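Local coordinates for protein aminoglycoside N(6')-acetyltransferase type 1 (Salmonella choleraesuis, PDB 2VBQ) that catalyses acetyl transfer from acetyl-CoA to the 6'-amino group of aminoglycoside antibiotics, conferring resistance to drugs such as amikacin and tobramycin, at residues 76-81 / 114-119; 94-99 / 121-126; 29-34 / 56-61; 38-43 / 102-107; 134-137 / 143-146. All coordinates share one frame; numbering follows the deposited sequence.

Overall arrangement
All five contacts lie in one GNAT acetyltransferase fold built round a mixed sheet. Contacts 1 and 2 share helix 112-126, which packs on neighbouring strands 73-83 and 95-103; their centres are about 10 Å apart. Contacts 3 and 4 share helix 31-41, with centres about 17 Å apart. Strand 73-83 ties this helix to contact 1: D79 OD1 meets W34 NE1 at 2.8 Å, and D79 OD2 forms a salt bridge with R38 NE at 2.9 Å. Contact 5, on strand 131-136 beside contact 2, lies about 25 Å from contact 3, centre to centre. The bound bisubstrate inhibitor is touched by residues of contacts 1, 2, 4 and 5.

Contact 1: residues 76-81 / 114-119; sequences GFADAS and KQLIAA
L116 of helix 112-126 carries this contact, and A78 of strand 73-83 receives it. The helix segment 114-119 runs over strand segment 76-81 at 8.4 Å between axes and 29° between their directions. At the base of the leucine, CB faces A78 CB at 4.2 Å, an apolar pair at the closest CA approach of the segments. From there CG stands opposite the carbonyl carbon (chi1 -79°), which carries the fork along the strand toward G76. Its two methyls then rest on main-chain atoms: CD1 is 3.7 Å from F77 N and 4.0 Å from G76 C, while CD2 is 3.9 Å from A78 N. Here the helix packs on peptide groups as much as on side chains, with G76 adding no side chain of its own. The CB of F77 points away from the helix, so its ring belongs to the other face of the sheet, beside W34 and F102. I23 of strand 21-25 and F66 of strand 63-70 also touch L116 and continue the apolar layer under the helix. K114, at the exposed start of the segment, gives its backbone N-H to the bound bisubstrate inhibitor. A helix that packs on the sheet and follows the R-x-x-G-x-A acetyl-CoA-binding loop is characteristic of the GNAT fold.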
# COMPACT_ATOMS: atom_id res chain seq x y z
N GLY A 76 5.79 24.54 -2.00
CA GLY A 76 5.85 23.10 -1.78
C GLY A 76 4.48 22.47 -1.92
O GLY A 76 3.48 23.20 -2.02
N PHE A 77 4.43 21.14 -1.94
CA PHE A 77 3.15 20.44 -2.03
C PHE A 77 3.21 19.07 -1.39
O PHE A 77 4.29 18.49 -1.14
CB PHE A 77 2.65 20.30 -3.49
CG PHE A 77 3.29 19.19 -4.23
CD1 PHE A 77 4.61 19.33 -4.71
CD2 PHE A 77 2.61 17.98 -4.45
CE1 PHE A 77 5.24 18.27 -5.38
CE2 PHE A 77 3.23 16.91 -5.12
CZ PHE A 77 4.54 17.07 -5.59
N ALA A 78 2.02 18.54 -1.14
CA ALA A 78 1.86 17.16 -0.76
C ALA A 78 0.67 16.54 -1.49
O ALA A 78 -0.39 17.17 -1.63
CB ALA A 78 1.69 17.05 0.79
N ASP A 79 0.86 15.30 -1.93
CA ASP A 79 -0.25 14.51 -2.46
C ASP A 79 -0.68 13.53 -1.37
O ASP A 79 0.18 12.92 -0.74
CB ASP A 79 0.19 13.70 -3.70
CG ASP A 79 0.46 14.58 -4.92
OD1 ASP A 79 -0.01 15.73 -4.97
OD2 ASP A 79 1.12 14.11 -5.86
N ALA A 80 -1.99 13.36 -1.18
CA ALA A 80 -2.52 12.43 -0.17
C ALA A 80 -3.65 11.58 -0.75
O ALA A 80 -4.28 11.96 -1.74
CB ALA A 80 -2.97 13.18 1.06
N SER A 81 -3.87 10.41 -0.17
CA SER A 81 -5.00 9.58 -0.52
C SER A 81 -5.66 9.04 0.74
O SER A 81 -5.06 9.04 1.82
CB SER A 81 -4.53 8.39 -1.36
OG SER A 81 -3.67 7.56 -0.57
N LYS A 114 6.04 20.23 7.68
CA LYS A 114 5.23 20.09 8.90
C LYS A 114 3.77 20.55 8.68
O LYS A 114 2.82 19.83 8.97
CB LYS A 114 5.88 20.91 10.01
CG LYS A 114 5.20 20.85 11.36
CD LYS A 114 6.04 21.62 12.35
CE LYS A 114 5.20 22.17 13.46
NZ LYS A 114 4.90 21.10 14.44
N GLN A 115 3.61 21.76 8.14
CA GLN A 115 2.29 22.30 7.90
C GLN A 115 1.55 21.57 6.79
O GLN A 115 0.36 21.32 6.92
CB GLN A 115 2.36 23.78 7.66
CG GLN A 115 2.71 24.53 8.95
CD GLN A 115 2.58 26.01 8.80
OE1 GLN A 115 3.50 26.75 9.15
NE2 GLN A 115 1.43 26.48 8.26
N LEU A 116 2.26 21.18 5.72
CA LEU A 116 1.66 20.33 4.69
C LEU A 116 1.09 19.02 5.28
O LEU A 116 -0.05 18.65 5.01
CB LEU A 116 2.69 20.01 3.59
CG LEU A 116 2.93 21.12 2.56
CD1 LEU A 116 4.24 20.86 1.76
CD2 LEU A 116 1.68 21.23 1.62
N ILE A 117 1.89 18.34 6.10
CA ILE A 117 1.49 17.07 6.71
C ILE A 117 0.32 17.26 7.72
O ILE A 117 -0.58 16.42 7.80
CB ILE A 117 2.74 16.33 7.31
CG1 ILE A 117 3.59 15.78 6.16
CG2 ILE A 117 2.36 15.19 8.29
CD1 ILE A 117 5.00 15.35 6.54
N ALA A 118 0.34 18.37 8.45
CA ALA A 118 -0.78 18.75 9.32
C ALA A 118 -2.10 18.88 8.55
O ALA A 118 -3.16 18.45 9.05
CB ALA A 118 -0.46 20.02 10.07
N ALA A 119 -2.03 19.45 7.34
CA ALA A 119 -3.19 19.56 6.46
C ALA A 119 -3.67 18.19 5.96
O ALA A 119 -4.89 17.94 5.93
CB ALA A 119 -2.88 20.48 5.25

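Contact 2: residues 94-99 / 121-126; sequences PVVFLE and QRWGTN
V96 and G124 bring their backbones within 5.1 Å, CA to CA, where strand 95-103 passes beneath the last turns of helix 112-126. The two elements are the first strand and the helix of a beta-alpha-beta unit that strand 131-136 completes, part of the GNAT core. V96 carries the contact: its CB points at the helix and lies 3.7 Å from G124 CA. Both methyls straddle the glycine, CG1 at 4.0 Å and CG2 at 3.7 Å from G124 CA. Having no side chain, G124 allows strand and helix to approach this closely. A chi1 of 65° sets V96 CG2 opposite the backbone N and turns it to the indole of W123, where it lies 3.9 Å from CE3 and 4.0 Å from CZ3. The valine meets this six-membered ring obliquely. W123 itself extends with CG opposite its backbone N (chi1 180°), which sends the indole toward the sheet, where it also touches A80 and I82 of strand 73-83. The second subunit also reaches this spot: its C165 packs on V96 and T125. Farther along the strand, the backbone O of E99 accepts a hydrogen bond from the bound inhibitor. Within the helix, Q121 O holds two donors of one residue, T125 N at 2.7 Å and the hydroxyl T125 OG1, which approaches from above the carbonyl plane, 41° out of it.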
# COMPACT_ATOMS: atom_id res chain seq x y z
N PRO A 94 -10.27 2.84 6.68
CA PRO A 94 -9.25 3.25 5.73
C PRO A 94 -8.12 4.03 6.42
O PRO A 94 -8.21 4.36 7.62
CB PRO A 94 -10.03 4.17 4.76
CG PRO A 94 -11.02 4.85 5.65
CD PRO A 94 -11.41 3.79 6.69
N VAL A 95 -7.07 4.32 5.65
CA VAL A 95 -5.87 5.00 6.14
C VAL A 95 -5.60 6.23 5.25
O VAL A 95 -5.75 6.14 4.01
CB VAL A 95 -4.63 4.03 6.15
CG1 VAL A 95 -3.33 4.77 6.50
CG2 VAL A 95 -4.86 2.89 7.13
N VAL A 96 -5.26 7.36 5.88
CA VAL A 96 -4.77 8.54 5.14
C VAL A 96 -3.28 8.41 4.81
O VAL A 96 -2.44 8.20 5.70
CB VAL A 96 -5.14 9.95 5.81
CG1 VAL A 96 -4.48 10.15 7.17
CG2 VAL A 96 -4.84 11.11 4.83
N PHE A 97 -2.97 8.44 3.51
CA PHE A 97 -1.64 8.08 3.08
C PHE A 97 -0.93 9.25 2.41
O PHE A 97 -1.49 9.92 1.53
CB PHE A 97 -1.63 6.84 2.13
CG PHE A 97 -0.27 6.16 2.09
CD1 PHE A 97 0.74 6.65 1.25
CD2 PHE A 97 0.01 5.11 2.95
CE1 PHE A 97 2.02 6.06 1.25
CE2 PHE A 97 1.28 4.52 2.95
CZ PHE A 97 2.27 5.00 2.09
N LEU A 98 0.30 9.52 2.87
CA LEU A 98 1.15 10.57 2.26
C LEU A 98 1.78 10.00 0.98
O LEU A 98 2.76 9.25 1.03
CB LEU A 98 2.20 11.07 3.28
CG LEU A 98 3.07 12.29 2.87
CD1 LEU A 98 2.20 13.56 2.72
CD2 LEU A 98 4.21 12.54 3.84
N GLU A 99 1.22 10.37 -0.18
CA GLU A 99 1.62 9.80 -1.47
C GLU A 99 2.85 10.49 -2.07
O GLU A 99 3.60 9.89 -2.83
CB GLU A 99 0.44 9.80 -2.47
CG GLU A 99 -0.82 8.98 -2.04
CD GLU A 99 -0.62 7.44 -2.08
OE1 GLU A 99 0.49 6.95 -2.36
OE2 GLU A 99 -1.61 6.72 -1.81
N GLN A 121 -3.18 15.28 7.51
CA GLN A 121 -3.77 14.72 8.74
C GLN A 121 -5.19 15.21 9.03
O GLN A 121 -6.09 14.39 9.33
CB GLN A 121 -2.87 14.96 9.97
CG GLN A 121 -3.34 14.18 11.22
CD GLN A 121 -2.44 14.38 12.42
OE1 GLN A 121 -1.22 14.45 12.30
NE2 GLN A 121 -3.04 14.49 13.59
N ARG A 122 -5.38 16.52 8.95
CA ARG A 122 -6.68 17.19 9.13
C ARG A 122 -7.71 16.63 8.13
O ARG A 122 -8.81 16.20 8.50
CB ARG A 122 -6.49 18.71 8.95
CG ARG A 122 -7.71 19.63 9.23
CD ARG A 122 -7.37 21.11 8.92
NE ARG A 122 -6.07 21.46 9.51
CZ ARG A 122 -5.02 22.04 8.90
NH1 ARG A 122 -5.09 22.44 7.63
NH2 ARG A 122 -3.90 22.24 9.59
N TRP A 123 -7.33 16.59 6.85
CA TRP A 123 -8.15 16.00 5.81
C TRP A 123 -8.53 14.52 6.12
O TRP A 123 -9.72 14.12 6.06
CB TRP A 123 -7.44 16.13 4.44
CG TRP A 123 -8.21 15.56 3.29
CD1 TRP A 123 -9.40 16.02 2.77
CD2 TRP A 123 -7.83 14.43 2.50
NE1 TRP A 123 -9.78 15.23 1.72
CE2 TRP A 123 -8.84 14.25 1.53
CE3 TRP A 123 -6.75 13.54 2.52
CZ2 TRP A 123 -8.81 13.20 0.59
CZ3 TRP A 123 -6.70 12.52 1.58
CH2 TRP A 123 -7.73 12.36 0.61
N GLY A 124 -7.53 13.72 6.46
CA GLY A 124 -7.80 12.30 6.73
C GLY A 124 -8.63 12.09 8.00
O GLY A 124 -9.50 11.20 8.05
N THR A 125 -8.36 12.90 9.02
CA THR A 125 -9.13 12.86 10.26
C THR A 125 -10.60 13.20 10.00
O THR A 125 -11.49 12.50 10.48
CB THR A 125 -8.50 13.76 11.36
OG1 THR A 125 -7.24 13.17 11.74
CG2 THR A 125 -9.40 13.89 12.61
N ASN A 126 -10.84 14.24 9.21
CA ASN A 126 -12.22 14.61 8.89
C ASN A 126 -12.97 13.57 8.03
O ASN A 126 -14.21 13.54 8.02
CB ASN A 126 -12.25 15.99 8.23
CG ASN A 126 -12.16 17.13 9.23
OD1 ASN A 126 -11.90 18.28 8.87
ND2 ASN A 126 -12.38 16.81 10.52

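Contact 3: residues 29-34 / 56-61; sequences THLEHW and EILQAD
The two helices that follow the first strand of this GNAT domain, 31-41 and 47-59, meet here through four apolar side chains: L31 and W34 from the start of one, I57 and L58 from the end of the other. No hydrogen bond crosses between the segments, and the nearest CA pair, L31 and L58, is 9.1 Å apart, so the side chains span the gap. L31 and L58 reach for each other tip to tip. The methyl CD1 of L58 sits in the fork of L31, 3.6 Å from L31 CD1, 3.7 Å from L31 CG and 3.8 Å from L31 CD2. The second pair lies deeper: I57 CD1 approaches the benzene part of the W34 indole obliquely, at 3.5 Å from CZ2 and 3.8 Å from CH2. W34 offers this part of its ring because CG lies opposite the backbone N (chi1 176°), extending the indole toward helix 47-59. M26, in the loop before helix 31-41, touches L31, W34 and I57, adding to the apolar cluster. The I57 side chain is about 7 Å from the bound inhibitor at the nearest atoms. On the sheet side the indole meets the ring of F77 with planes at about 85°, and the hydrogen bond from W34 NE1 to D79 OD1 fixes how the indole is turned.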
# COMPACT_ATOMS: atom_id res chain seq x y z
N THR A 29 -7.85 26.31 -9.55
CA THR A 29 -7.00 27.50 -9.55
C THR A 29 -5.52 27.25 -9.18
O THR A 29 -4.65 28.03 -9.56
CB THR A 29 -7.62 28.68 -8.75
OG1 THR A 29 -7.60 28.40 -7.35
CG2 THR A 29 -9.06 28.95 -9.20
N HIS A 30 -5.23 26.14 -8.49
CA HIS A 30 -3.84 25.84 -8.10
C HIS A 30 -3.20 24.77 -8.95
O HIS A 30 -2.12 24.29 -8.60
CB HIS A 30 -3.76 25.39 -6.65
CG HIS A 30 -4.28 26.39 -5.68
ND1 HIS A 30 -5.48 26.23 -5.02
CD2 HIS A 30 -3.77 27.57 -5.25
CE1 HIS A 30 -5.68 27.26 -4.23
NE2 HIS A 30 -4.66 28.09 -4.35
N LEU A 31 -3.88 24.36 -10.03
CA LEU A 31 -3.40 23.24 -10.84
C LEU A 31 -2.02 23.49 -11.42
O LEU A 31 -1.17 22.60 -11.40
CB LEU A 31 -4.35 22.91 -11.99
CG LEU A 31 -5.50 21.92 -11.78
CD1 LEU A 31 -6.35 21.89 -13.06
CD2 LEU A 31 -4.98 20.53 -11.44
N GLU A 32 -1.79 24.69 -11.96
CA GLU A 32 -0.43 25.03 -12.50
C GLU A 32 0.66 25.14 -11.43
O GLU A 32 1.78 24.71 -11.66
CB GLU A 32 -0.47 26.31 -13.34
CG GLU A 32 -1.24 26.16 -14.66
CD GLU A 32 -2.75 26.23 -14.48
OE1 GLU A 32 -3.24 26.55 -13.36
OE2 GLU A 32 -3.46 25.96 -15.48
N HIS A 33 0.33 25.69 -10.26
CA HIS A 33 1.25 25.70 -9.12
C HIS A 33 1.68 24.27 -8.79
O HIS A 33 2.88 23.99 -8.61
CB HIS A 33 0.61 26.30 -7.88
CG HIS A 33 0.35 27.77 -7.95
ND1 HIS A 33 1.21 28.66 -8.56
CD2 HIS A 33 -0.65 28.51 -7.43
CE1 HIS A 33 0.73 29.88 -8.44
NE2 HIS A 33 -0.40 29.82 -7.75
N TRP A 34 0.70 23.37 -8.70
CA TRP A 34 0.93 21.97 -8.35
C TRP A 34 1.75 21.20 -9.40
O TRP A 34 2.76 20.59 -9.06
CB TRP A 34 -0.42 21.30 -8.09
CG TRP A 34 -0.38 19.84 -7.82
CD1 TRP A 34 -0.02 19.22 -6.65
CD2 TRP A 34 -0.76 18.81 -8.73
NE1 TRP A 34 -0.15 17.85 -6.79
CE2 TRP A 34 -0.59 17.57 -8.06
CE3 TRP A 34 -1.24 18.81 -10.06
CZ2 TRP A 34 -0.90 16.34 -8.66
CZ3 TRP A 34 -1.53 17.58 -10.67
CH2 TRP A 34 -1.37 16.36 -9.97
N GLU A 56 -8.02 13.99 -12.28
CA GLU A 56 -8.53 12.94 -11.41
C GLU A 56 -8.66 13.44 -9.97
O GLU A 56 -9.73 13.31 -9.38
CB GLU A 56 -7.63 11.72 -11.45
CG GLU A 56 -8.26 10.47 -10.85
CD GLU A 56 -7.25 9.36 -10.60
OE1 GLU A 56 -6.05 9.59 -10.83
OE2 GLU A 56 -7.66 8.26 -10.17
N ILE A 57 -7.58 14.03 -9.44
CA ILE A 57 -7.56 14.50 -8.05
C ILE A 57 -8.71 15.49 -7.78
O ILE A 57 -9.40 15.38 -6.76
CB ILE A 57 -6.16 15.07 -7.63
CG1 ILE A 57 -5.09 13.96 -7.64
CG2 ILE A 57 -6.23 15.70 -6.23
CD1 ILE A 57 -3.66 14.42 -7.63
N LEU A 58 -8.93 16.43 -8.69
CA LEU A 58 -10.00 17.42 -8.52
C LEU A 58 -11.40 16.79 -8.46
O LEU A 58 -12.32 17.34 -7.87
CB LEU A 58 -9.93 18.49 -9.62
CG LEU A 58 -8.67 19.36 -9.70
CD1 LEU A 58 -8.76 20.33 -10.85
CD2 LEU A 58 -8.44 20.09 -8.37
N GLN A 59 -11.54 15.61 -9.05
CA GLN A 59 -12.84 14.95 -9.06
C GLN A 59 -13.02 13.91 -7.92
O GLN A 59 -14.15 13.53 -7.57
CB GLN A 59 -13.06 14.31 -10.43
CG GLN A 59 -13.11 15.34 -11.56
CD GLN A 59 -14.44 15.33 -12.28
OE1 GLN A 59 -14.65 14.50 -13.16
NE2 GLN A 59 -15.36 16.24 -11.91
N ALA A 60 -11.90 13.50 -7.33
CA ALA A 60 -11.86 12.45 -6.31
C ALA A 60 -12.48 12.83 -4.97
O ALA A 60 -12.48 14.00 -4.54
CB ALA A 60 -10.41 12.04 -6.09
N ASP A 61 -12.97 11.81 -4.28
CA ASP A 61 -13.18 11.94 -2.86
C ASP A 61 -12.15 11.15 -2.05
O ASP A 61 -12.15 11.28 -0.83
CB ASP A 61 -14.61 11.55 -2.45
CG ASP A 61 -15.04 10.22 -3.03
OD1 ASP A 61 -14.19 9.40 -3.48
OD2 ASP A 61 -16.28 9.98 -3.03

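Contact 4: residues 38-43 / 102-107; sequences RKQLWP and FVLPSF
L104, whose backbone O takes a 2.9 Å hydrogen bond from F107 N in the turn after strand 95-103, reaches across to Q40. L104 CD2 lies 3.4 Å from Q40 OE1, a close contact of methyl and oxygen without a hydrogen bond. Q40 NE2 has its partner elsewhere, at the backbone O of G36 one turn earlier in the same helix, and this bond holds the amide against the helix flank. Nearer its backbone, Q40 CB touches the far end of the F102 ring, 3.9 Å from CZ. One face of that ring lies against the helix backbone: L41 N is 4.2 Å above the plane, toward the rim, and Q40 C lies over the same face. With CG opposite its backbone N (chi1 172°), F102 extends its phenyl group along the last turn of helix 31-41. L41, likewise extended (chi1 175°), slides past it in the opposite sense, and the two CB atoms pass at 3.7 Å. On the side of L41 away from F102, CD2 sits 3.6 Å above one face of the indole of W42, offset toward the rim; W42 is a substrate-binding residue just past the helix end. L41 and F102 both line the inhibitor pocket, while the backbone N-H of V103 hydrogen-bonds to the inhibitor. The contact therefore sets the end of helix 31-41 against strand 95-103 at F102 and V103, which bind acetyl-CoA, with F77 of strand 73-83 touching both L41 and F102, and L37 of the helix flanking F102 and L104.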
# COMPACT_ATOMS: atom_id res chain seq x y z
N ARG A 38 5.33 19.42 -8.85
CA ARG A 38 5.32 17.97 -9.00
C ARG A 38 6.39 17.46 -9.98
O ARG A 38 7.00 16.40 -9.79
CB ARG A 38 3.92 17.51 -9.42
CG ARG A 38 3.58 16.10 -8.95
CD ARG A 38 2.12 15.94 -9.18
NE ARG A 38 1.53 14.70 -8.69
CZ ARG A 38 1.16 13.69 -9.47
NH1 ARG A 38 1.36 13.75 -10.79
NH2 ARG A 38 0.58 12.62 -8.93
N LYS A 39 6.63 18.24 -11.03
CA LYS A 39 7.62 17.88 -12.03
C LYS A 39 9.04 17.99 -11.47
O LYS A 39 9.99 17.41 -12.03
CB LYS A 39 7.45 18.74 -13.29
CG LYS A 39 6.19 18.36 -14.04
CD LYS A 39 5.63 19.49 -14.91
CE LYS A 39 5.06 18.91 -16.18
NZ LYS A 39 3.66 19.38 -16.44
N GLN A 40 9.19 18.72 -10.36
CA GLN A 40 10.48 18.79 -9.70
C GLN A 40 10.67 17.67 -8.68
O GLN A 40 11.80 17.22 -8.46
CB GLN A 40 10.70 20.15 -9.05
CG GLN A 40 10.66 21.31 -10.03
CD GLN A 40 10.71 22.67 -9.33
OE1 GLN A 40 11.75 23.04 -8.76
NE2 GLN A 40 9.58 23.41 -9.37
N LEU A 41 9.59 17.21 -8.05
CA LEU A 41 9.71 16.05 -7.18
C LEU A 41 10.02 14.79 -8.01
O LEU A 41 10.90 13.99 -7.66
CB LEU A 41 8.46 15.83 -6.31
CG LEU A 41 8.45 14.56 -5.45
CD1 LEU A 41 9.63 14.52 -4.45
CD2 LEU A 41 7.12 14.41 -4.72
N TRP A 42 9.29 14.65 -9.11
CA TRP A 42 9.39 13.50 -9.99
C TRP A 42 9.77 13.96 -11.41
O TRP A 42 8.91 14.03 -12.29
CB TRP A 42 8.04 12.74 -9.99
CG TRP A 42 7.70 12.06 -8.68
CD1 TRP A 42 8.48 11.17 -8.00
CD2 TRP A 42 6.47 12.17 -7.92
NE1 TRP A 42 7.84 10.75 -6.86
CE2 TRP A 42 6.61 11.34 -6.78
CE3 TRP A 42 5.29 12.92 -8.08
CZ2 TRP A 42 5.60 11.22 -5.81
CZ3 TRP A 42 4.28 12.81 -7.10
CH2 TRP A 42 4.45 11.95 -5.98
N PRO A 43 11.07 14.29 -11.64
CA PRO A 43 11.45 14.67 -13.00
C PRO A 43 11.30 13.47 -13.94
O PRO A 43 11.59 12.34 -13.53
CB PRO A 43 12.94 15.07 -12.87
CG PRO A 43 13.26 15.09 -11.43
CD PRO A 43 12.20 14.31 -10.70
N PHE A 102 7.13 17.43 -1.25
CA PHE A 102 8.27 18.15 -1.80
C PHE A 102 8.20 19.60 -1.41
O PHE A 102 7.13 20.23 -1.53
CB PHE A 102 8.31 18.01 -3.33
CG PHE A 102 9.36 18.87 -4.00
CD1 PHE A 102 10.68 18.41 -4.16
CD2 PHE A 102 9.03 20.14 -4.49
CE1 PHE A 102 11.68 19.24 -4.80
CE2 PHE A 102 10.00 20.96 -5.10
CZ PHE A 102 11.32 20.50 -5.26
N VAL A 103 9.32 20.15 -0.96
CA VAL A 103 9.44 21.58 -0.67
C VAL A 103 10.65 22.08 -1.44
O VAL A 103 11.68 21.39 -1.46
CB VAL A 103 9.61 21.86 0.86
CG1 VAL A 103 9.86 23.36 1.15
CG2 VAL A 103 8.38 21.36 1.65
N LEU A 104 10.51 23.22 -2.11
CA LEU A 104 11.63 23.78 -2.90
C LEU A 104 12.88 23.92 -2.03
O LEU A 104 12.77 24.35 -0.87
CB LEU A 104 11.26 25.15 -3.46
CG LEU A 104 10.29 25.16 -4.64
CD1 LEU A 104 9.77 26.55 -4.89
CD2 LEU A 104 10.93 24.61 -5.89
N PRO A 105 14.06 23.58 -2.59
CA PRO A 105 15.34 23.68 -1.85
C PRO A 105 15.49 24.95 -1.01
O PRO A 105 15.80 24.84 0.18
CB PRO A 105 16.39 23.56 -2.96
CG PRO A 105 15.74 22.63 -3.93
CD PRO A 105 14.27 23.04 -3.95
N SER A 106 15.17 26.13 -1.57
CA SER A 106 15.40 27.41 -0.90
C SER A 106 14.47 27.67 0.28
O SER A 106 14.73 28.57 1.09
CB SER A 106 15.32 28.59 -1.87
OG SER A 106 16.28 28.48 -2.90
N PHE A 107 13.37 26.91 0.34
CA PHE A 107 12.36 27.10 1.40
C PHE A 107 12.33 25.98 2.47
O PHE A 107 11.42 25.95 3.30
CB PHE A 107 10.96 27.31 0.77
CG PHE A 107 10.88 28.53 -0.11
CD1 PHE A 107 10.54 29.75 0.42
CD2 PHE A 107 11.17 28.45 -1.47
CE1 PHE A 107 10.47 30.91 -0.39
CE2 PHE A 107 11.13 29.59 -2.29
CZ PHE A 107 10.78 30.82 -1.74

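Contact 5: residues 134-137 / 143-146; sequences SDTS and SQKV
The flat carboxamide of Q144 points its nitrogen toward the end of strand 131-136, where NE2 reaches S137 O at 3.2 Å. With an N-H...O angle of 132° this hydrogen bond is weak, and NE2 has further weak bonds to P138 O and N140 O, so the amide is shared among several carbonyls of the connecting loop. Closer to its backbone, Q144 CG packs on T136 CG2 at 3.6 Å, the two side chains crossing at about a right angle. The firmer polar link joins two hydroxyls: T136 OG1 and S143 OG are 2.9 Å apart, and either could donate. Both oxygens lie opposite their own backbone N (chi1 -155° for T136, -180° for S143), which points them at each other between strand and helix. N140, an acetyl-CoA-binding residue, accepts from S143 N through OD1, and the bound inhibitor is about 3 Å from the S143 side chain at the nearest atoms. Helix 141-149 thus packs back on the end of strand 131-136, whose residues S134 to T136 pair antiparallel with a strand of the second subunit, while Y161 of that subunit packs on T136 and Q144.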
# COMPACT_ATOMS: atom_id res chain seq x y z
N SER A 134 2.87 6.54 5.53
CA SER A 134 3.79 7.03 4.50
C SER A 134 4.88 5.97 4.33
O SER A 134 4.99 5.06 5.13
CB SER A 134 4.39 8.36 4.94
OG SER A 134 5.19 8.93 3.91
N ASP A 135 5.64 6.05 3.25
CA ASP A 135 6.80 5.20 3.11
C ASP A 135 7.90 6.04 2.47
O ASP A 135 7.65 7.08 1.87
CB ASP A 135 6.51 3.92 2.31
CG ASP A 135 6.45 4.15 0.80
OD1 ASP A 135 7.46 4.61 0.21
OD2 ASP A 135 5.41 3.84 0.19
N THR A 136 9.13 5.57 2.61
CA THR A 136 10.24 6.26 1.99
C THR A 136 11.33 5.25 1.73
O THR A 136 11.34 4.16 2.32
CB THR A 136 10.76 7.45 2.86
OG1 THR A 136 11.40 8.40 2.01
CG2 THR A 136 11.75 6.97 3.99
N SER A 137 12.24 5.60 0.84
CA SER A 137 13.40 4.75 0.58
C SER A 137 14.35 4.65 1.80
O SER A 137 14.55 5.65 2.51
CB SER A 137 14.19 5.31 -0.59
OG SER A 137 15.40 4.57 -0.67
N SER A 143 14.43 12.23 4.61
CA SER A 143 13.02 11.87 4.70
C SER A 143 12.71 11.07 5.96
O SER A 143 11.71 11.32 6.61
CB SER A 143 12.54 11.09 3.48
OG SER A 143 11.16 10.79 3.66
N GLN A 144 13.56 10.11 6.30
CA GLN A 144 13.37 9.32 7.53
C GLN A 144 13.37 10.24 8.76
O GLN A 144 12.46 10.19 9.58
CB GLN A 144 14.46 8.24 7.63
CG GLN A 144 14.45 7.25 6.43
CD GLN A 144 15.71 6.42 6.35
OE1 GLN A 144 16.23 5.96 7.37
NE2 GLN A 144 16.22 6.24 5.13
N LYS A 145 14.37 11.12 8.86
CA LYS A 145 14.45 12.10 9.96
C LYS A 145 13.22 13.00 10.05
O LYS A 145 12.65 13.20 11.13
CB LYS A 145 15.71 12.96 9.80
CG LYS A 145 17.01 12.17 10.03
CD LYS A 145 18.19 12.86 9.33
CE LYS A 145 19.51 12.19 9.70
NZ LYS A 145 20.66 12.90 9.07
N VAL A 146 12.79 13.49 8.89
CA VAL A 146 11.58 14.29 8.76
C VAL A 146 10.36 13.52 9.27
O VAL A 146 9.60 14.03 10.10
CB VAL A 146 11.35 14.78 7.28
CG1 VAL A 146 9.97 15.42 7.11
CG2 VAL A 146 12.44 15.76 6.86